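Local coordinates for uncharacterized protein Q7W7N7_BORPA (Bordetella parapertussis 12822, PDB 3CPK), which is of unknown function but belongs to the Xcc1710-like (DUF498/DUF598) family of small alpha/beta domain proteins, at residues 125-130 / 142-147; 10-15 / 33-38. All coordinates share one frame; numbering follows the deposited sequence.

Contact 1 (125-130 / 142-147); sequences AAARTY and VALLPD
The closing half of a beta-alpha-beta crossover brings Ala126, Ala127 and Tyr130 of helix 123-135 down onto Val142 and Leu144 of strand 140-144. Leu144 meets the helix with one branch: CD2 lies 3.4 Å from Ala126 CB, a close fit, and the same methyl reaches the backbone, 3.6 Å from Ala127 N. Ala127 CB stands farther off, 4.3 Å from Leu144 CD2. With alanines at 126 and 127, the leucine methyl can come up to the helix backbone itself.

One turn on, Tyr130 crosses Val142 at about a right angle. CG1 of Val142 sits obliquely to the ring, 3.5 Å from Tyr130 CD1. The valine torsion explains this: CG1 lies between the backbone N and the carbonyl carbon (chi1 66°), whereas CG2 is turned toward Ala126, 4.2 Å from Ala126 O.

In the fold, strand 117-121 leads into the helix, which passes over strand 91-95 before the chain enters the sheet again as 140-144. The helix and strand segments run nearly antiparallel, at 158°, with their axes 8.7 Å apart. Leu93 of the intervening strand touches both Tyr130 and Val142.

All five touching residues are buried, and their side chains meet through carbon atoms. The phenol oxygen of Tyr130 finds its partner beyond the two segments, hydrogen-bonding the carbonyl oxygen of Asn12. Ala126 also touches Met121 of strand 117-121.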
loop_
_atom_site.group_PDB
_atom_site.type_symbol
_atom_site.label_atom_id
_atom_site.label_comp_id
_atom_site.label_asym_id
_atom_site.label_seq_id
_atom_site.Cartn_x
_atom_site.Cartn_y
_atom_site.Cartn_z
ATOM N N ALA A 125 -7.119 -1.737 -7.601
ATOM C CA ALA A 125 -7.152 -3.118 -7.122
ATOM C C ALA A 125 -6.402 -3.247 -5.798
ATOM O O ALA A 125 -6.843 -3.955 -4.889
ATOM C CB ALA A 125 -6.544 -4.051 -8.163
ATOM N N ALA A 126 -5.268 -2.565 -5.690
ATOM C CA ALA A 126 -4.489 -2.594 -4.456
ATOM C C ALA A 126 -5.380 -2.142 -3.293
ATOM O O ALA A 126 -5.479 -2.814 -2.270
ATOM C CB ALA A 126 -3.276 -1.679 -4.582
ATOM N N ALA A 127 -6.043 -1.009 -3.490
ATOM C CA ALA A 127 -6.934 -0.420 -2.500
ATOM C C ALA A 127 -8.033 -1.389 -2.085
ATOM O O ALA A 127 -8.313 -1.586 -0.903
ATOM C CB ALA A 127 -7.549 0.863 -3.066
ATOM N N ARG A 128 -8.656 -1.985 -3.089
ATOM C CA ARG A 128 -9.724 -2.946 -2.909
ATOM C C ARG A 128 -9.200 -4.244 -2.284
ATOM O O ARG A 128 -9.877 -4.879 -1.471
ATOM C CB ARG A 128 -10.342 -3.202 -4.270
ATOM C CG ARG A 128 -11.289 -4.363 -4.373
ATOM C CD ARG A 128 -11.521 -4.611 -5.849
ATOM N NE ARG A 128 -11.712 -3.336 -6.538
ATOM C CZ ARG A 128 -11.154 -3.008 -7.701
ATOM N NH1 ARG A 128 -10.357 -3.867 -8.329
ATOM N NH2 ARG A 128 -11.383 -1.810 -8.228
ATOM N N THR A 129 -7.995 -4.648 -2.655
ATOM C CA THR A 129 -7.441 -5.866 -2.075
ATOM C C THR A 129 -7.056 -5.609 -0.615
ATOM O O THR A 129 -7.056 -6.519 0.212
ATOM C CB THR A 129 -6.208 -6.372 -2.867
ATOM O OG1 THR A 129 -6.590 -6.683 -4.210
ATOM C CG2 THR A 129 -5.661 -7.618 -2.241
ATOM N N TYR A 130 -6.738 -4.358 -0.306
ATOM C CA TYR A 130 -6.377 -3.977 1.054
ATOM C C TYR A 130 -7.590 -4.082 1.972
ATOM O O TYR A 130 -7.496 -4.624 3.074
ATOM C CB TYR A 130 -5.854 -2.537 1.097
ATOM C CG TYR A 130 -5.891 -1.955 2.486
ATOM C CD1 TYR A 130 -4.833 -2.136 3.370
ATOM C CD2 TYR A 130 -7.031 -1.297 2.949
ATOM C CE1 TYR A 130 -4.917 -1.679 4.693
ATOM C CE2 TYR A 130 -7.123 -0.849 4.253
ATOM C CZ TYR A 130 -6.066 -1.042 5.121
ATOM O OH TYR A 130 -6.175 -0.626 6.421
ATOM N N VAL A 142 -0.425 -1.261 2.860
ATOM C CA VAL A 142 -0.623 -0.942 1.462
ATOM C C VAL A 142 0.043 0.387 1.103
ATOM O O VAL A 142 0.007 1.347 1.865
ATOM C CB VAL A 142 -2.126 -0.879 1.090
ATOM C CG1 VAL A 142 -2.799 0.294 1.796
ATOM C CG2 VAL A 142 -2.281 -0.759 -0.424
ATOM N N ALA A 143 0.672 0.400 -0.068
ATOM C CA ALA A 143 1.345 1.571 -0.618
ATOM C C ALA A 143 0.649 1.810 -1.956
ATOM O O ALA A 143 0.548 0.891 -2.769
ATOM C CB ALA A 143 2.818 1.273 -0.831
ATOM N N LEU A 144 0.182 3.037 -2.182
ATOM C CA LEU A 144 -0.549 3.385 -3.402
ATOM C C LEU A 144 -0.130 4.676 -4.100
ATOM O O LEU A 144 -0.024 5.733 -3.467
ATOM C CB LEU A 144 -2.037 3.528 -3.088
ATOM C CG LEU A 144 -2.766 2.471 -2.261
ATOM C CD1 LEU A 144 -3.885 3.157 -1.481
ATOM C CD2 LEU A 144 -3.309 1.362 -3.152
ATOM N N LEU A 145 0.072 4.579 -5.413
ATOM C CA LEU A 145 0.401 5.721 -6.264
ATOM C C LEU A 145 -0.956 5.999 -6.909
ATOM O O LEU A 145 -1.503 5.144 -7.585
ATOM C CB LEU A 145 1.412 5.318 -7.344
ATOM C CG LEU A 145 2.792 4.811 -6.898
ATOM C CD1 LEU A 145 3.392 3.939 -7.995
ATOM C CD2 LEU A 145 3.713 5.990 -6.564
ATOM N N PRO A 146 -1.506 7.204 -6.727
ATOM C CA PRO A 146 -2.816 7.516 -7.308
ATOM C C PRO A 146 -2.816 7.734 -8.813
ATOM O O PRO A 146 -1.778 7.615 -9.466
ATOM C CB PRO A 146 -3.234 8.758 -6.538
ATOM C CG PRO A 146 -1.913 9.504 -6.415
ATOM C CD PRO A 146 -0.841 8.424 -6.227
ATOM N N ASP A 147 -3.989 8.057 -9.358
ATOM C CA ASP A 147 -4.117 8.284 -10.791
ATOM C C ASP A 147 -3.521 7.069 -11.486
ATOM O O ASP A 147 -3.644 5.967 -10.913
ATOM C CB ASP A 147 -3.368 9.549 -11.198
#

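Contact 2 (10-15 / 33-38); sequences ALNTVT and IAFAPE
Pro37 O is gripped from the N-terminal arm by a backbone amide, a C-H group and a water. The shortest of these comes from Asn12 N, 2.7 Å from Pro37 O, almost straight at 169° and directed in the carbonyl plane at a lone pair. Leu11 CA adds a CA-H...O contact at 3.3 Å from Pro37 O. The water donates to this oxygen too, more loosely, and to Ala10 O at 2.8 Å, bridging the two segments.

The side chain of Asn12 makes the second link. Its CG is anti to the carbonyl carbon, beside the backbone N (chi1 -73°), which carries the amide across to the other segment. There Asn12 ND2 donates to Ala36 O over 3.0 Å, close to the C=O axis and with the acceptor practically in the plane of the amide. ND2 also bonds Gly39 O, so one amide nitrogen holds two carbonyls of the loop that follows strand 33-35 and its rotation is fixed from two directions. Pro37 O, though near ND2, lies at a poor angle for a third bond.

Apolar groups flank these bonds. Leu11 lies against the proline at the more exposed end, and its CD1 runs beside the aliphatic part of Glu38, 3.8 Å from Glu38 CG. At the buried end the Phe35 ring has Asn12 CB obliquely near CD1, while Val14 CG2 reaches its edge, 4.0 Å from Phe35 CZ. Helix 123-135 touches Val14 through Ala127 and Asn131. The arrangement is that of an irregular N-terminal arm held to the loop after strand 33-35 by main-chain and asparagine bonds, just before the arm enters the small antiparallel meander of this alpha/beta domain.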
loop_
_atom_site.group_PDB
_atom_site.type_symbol
_atom_site.label_atom_id
_atom_site.label_comp_id
_atom_site.label_asym_id
_atom_site.label_seq_id
_atom_site.Cartn_x
_atom_site.Cartn_y
_atom_site.Cartn_z
ATOM N N ALA A 10 -10.451 2.204 15.656
ATOM C CA ALA A 10 -11.018 2.176 14.307
ATOM C C ALA A 10 -9.895 1.895 13.302
ATOM O O ALA A 10 -8.761 2.347 13.473
ATOM C CB ALA A 10 -11.692 3.477 13.985
ATOM N N LEU A 11 -10.213 1.138 12.255
ATOM C CA LEU A 11 -9.234 0.780 11.240
ATOM C C LEU A 11 -9.297 1.624 9.970
ATOM O O LEU A 11 -10.366 2.076 9.555
ATOM C CB LEU A 11 -9.395 -0.698 10.856
ATOM C CG LEU A 11 -8.968 -1.859 11.771
ATOM C CD1 LEU A 11 -8.210 -1.371 13.007
ATOM C CD2 LEU A 11 -10.201 -2.648 12.153
ATOM N N ASN A 12 -8.136 1.819 9.351
ATOM C CA ASN A 12 -8.049 2.573 8.116
ATOM C C ASN A 12 -8.722 1.795 6.988
ATOM O O ASN A 12 -8.405 0.630 6.700
ATOM C CB ASN A 12 -6.589 2.880 7.760
ATOM C CG ASN A 12 -5.985 3.949 8.662
ATOM O OD1 ASN A 12 -6.621 4.970 8.946
ATOM N ND2 ASN A 12 -4.749 3.725 9.103
ATOM N N THR A 13 -9.648 2.478 6.338
ATOM C CA THR A 13 -10.436 1.898 5.287
ATOM C C THR A 13 -10.490 2.746 4.025
ATOM O O THR A 13 -10.747 3.957 4.088
ATOM C CB THR A 13 -11.854 1.677 5.827
ATOM O OG1 THR A 13 -11.776 0.836 6.986
ATOM C CG2 THR A 13 -12.752 1.037 4.783
ATOM N N VAL A 14 -10.232 2.104 2.887
ATOM C CA VAL A 14 -10.296 2.771 1.601
ATOM C C VAL A 14 -11.787 2.979 1.345
ATOM O O VAL A 14 -12.536 2.038 1.080
ATOM C CB VAL A 14 -9.688 1.908 0.486
ATOM C CG1 VAL A 14 -10.140 2.424 -0.870
ATOM C CG2 VAL A 14 -8.167 1.937 0.577
ATOM N N THR A 15 -12.206 4.232 1.441
ATOM C CA THR A 15 -13.604 4.612 1.287
ATOM C C THR A 15 -14.154 4.661 -0.143
ATOM O O THR A 15 -15.269 4.226 -0.403
ATOM C CB THR A 15 -13.841 5.978 1.962
ATOM O OG1 THR A 15 -13.698 5.835 3.378
ATOM C CG2 THR A 15 -15.231 6.486 1.659
ATOM N N ILE A 33 0.443 7.414 -0.879
ATOM C CA ILE A 33 0.326 7.184 0.551
ATOM C C ILE A 33 0.623 5.726 0.898
ATOM O O ILE A 33 0.728 4.863 0.027
ATOM C CB ILE A 33 -1.099 7.535 1.059
ATOM C CG1 ILE A 33 -2.140 6.733 0.272
ATOM C CG2 ILE A 33 -1.350 9.032 0.905
ATOM C CD1 ILE A 33 -3.572 6.984 0.694
ATOM N N ALA A 34 0.770 5.467 2.188
ATOM C CA ALA A 34 1.034 4.125 2.679
ATOM C C ALA A 34 0.381 4.057 4.048
ATOM O O ALA A 34 0.268 5.070 4.739
ATOM C CB ALA A 34 2.536 3.874 2.781
ATOM N N PHE A 35 -0.079 2.875 4.436
ATOM C CA PHE A 35 -0.721 2.742 5.728
ATOM C C PHE A 35 -1.103 1.316 6.022
ATOM O O PHE A 35 -1.195 0.476 5.129
ATOM C CB PHE A 35 -1.969 3.651 5.814
ATOM C CG PHE A 35 -3.033 3.338 4.792
ATOM C CD1 PHE A 35 -4.059 2.443 5.088
ATOM C CD2 PHE A 35 -2.996 3.926 3.525
ATOM C CE1 PHE A 35 -5.036 2.135 4.151
ATOM C CE2 PHE A 35 -3.969 3.628 2.571
ATOM C CZ PHE A 35 -4.994 2.727 2.883
ATOM N N ALA A 36 -1.310 1.067 7.306
ATOM C CA ALA A 36 -1.701 -0.227 7.824
ATOM C C ALA A 36 -3.105 -0.020 8.370
ATOM O O ALA A 36 -3.632 1.092 8.324
ATOM C CB ALA A 36 -0.756 -0.643 8.934
ATOM N N PRO A 37 -3.745 -1.085 8.868
ATOM C CA PRO A 37 -5.100 -0.931 9.409
ATOM C C PRO A 37 -5.097 0.052 10.579
ATOM O O PRO A 37 -5.989 0.898 10.720
ATOM C CB PRO A 37 -5.451 -2.352 9.839
ATOM C CG PRO A 37 -4.735 -3.170 8.819
ATOM C CD PRO A 37 -3.388 -2.506 8.750
ATOM N N GLU A 38 -4.073 -0.075 11.414
ATOM C CA GLU A 38 -3.913 0.794 12.557
ATOM C C GLU A 38 -2.837 1.818 12.227
ATOM O O GLU A 38 -1.981 1.560 11.386
ATOM C CB GLU A 38 -3.521 -0.037 13.774
ATOM C CG GLU A 38 -4.556 -1.095 14.128
ATOM C CD GLU A 38 -4.291 -1.754 15.466
ATOM O OE1 GLU A 38 -4.049 -1.014 16.445
ATOM O OE2 GLU A 38 -4.338 -3.004 15.541
HETATM O O HOH W 1 -6.270 3.427 12.802
#

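From the N terminus, the arm at 10-15 runs into the meander of strands 14-18, 21-24 and 27-29, and contact 2 closes that loop where the chain leaves strand 33-35. Contact 1 opens much later, at helix 123-135, and closes after a short connection on strand 140-144; the two are therefore in series, without nesting or crossing. They meet in space because strands 33-35 and 140-144 are antiparallel neighbours in the mixed sheet, with Leu144 N 2.9 Å from Ile33 O. Tyr130 joins them on the helix side, its ring edge-to-face with Phe35. Together they tie the N-terminal arm and the start of the meander to the mixed sheet and to helix 123-135.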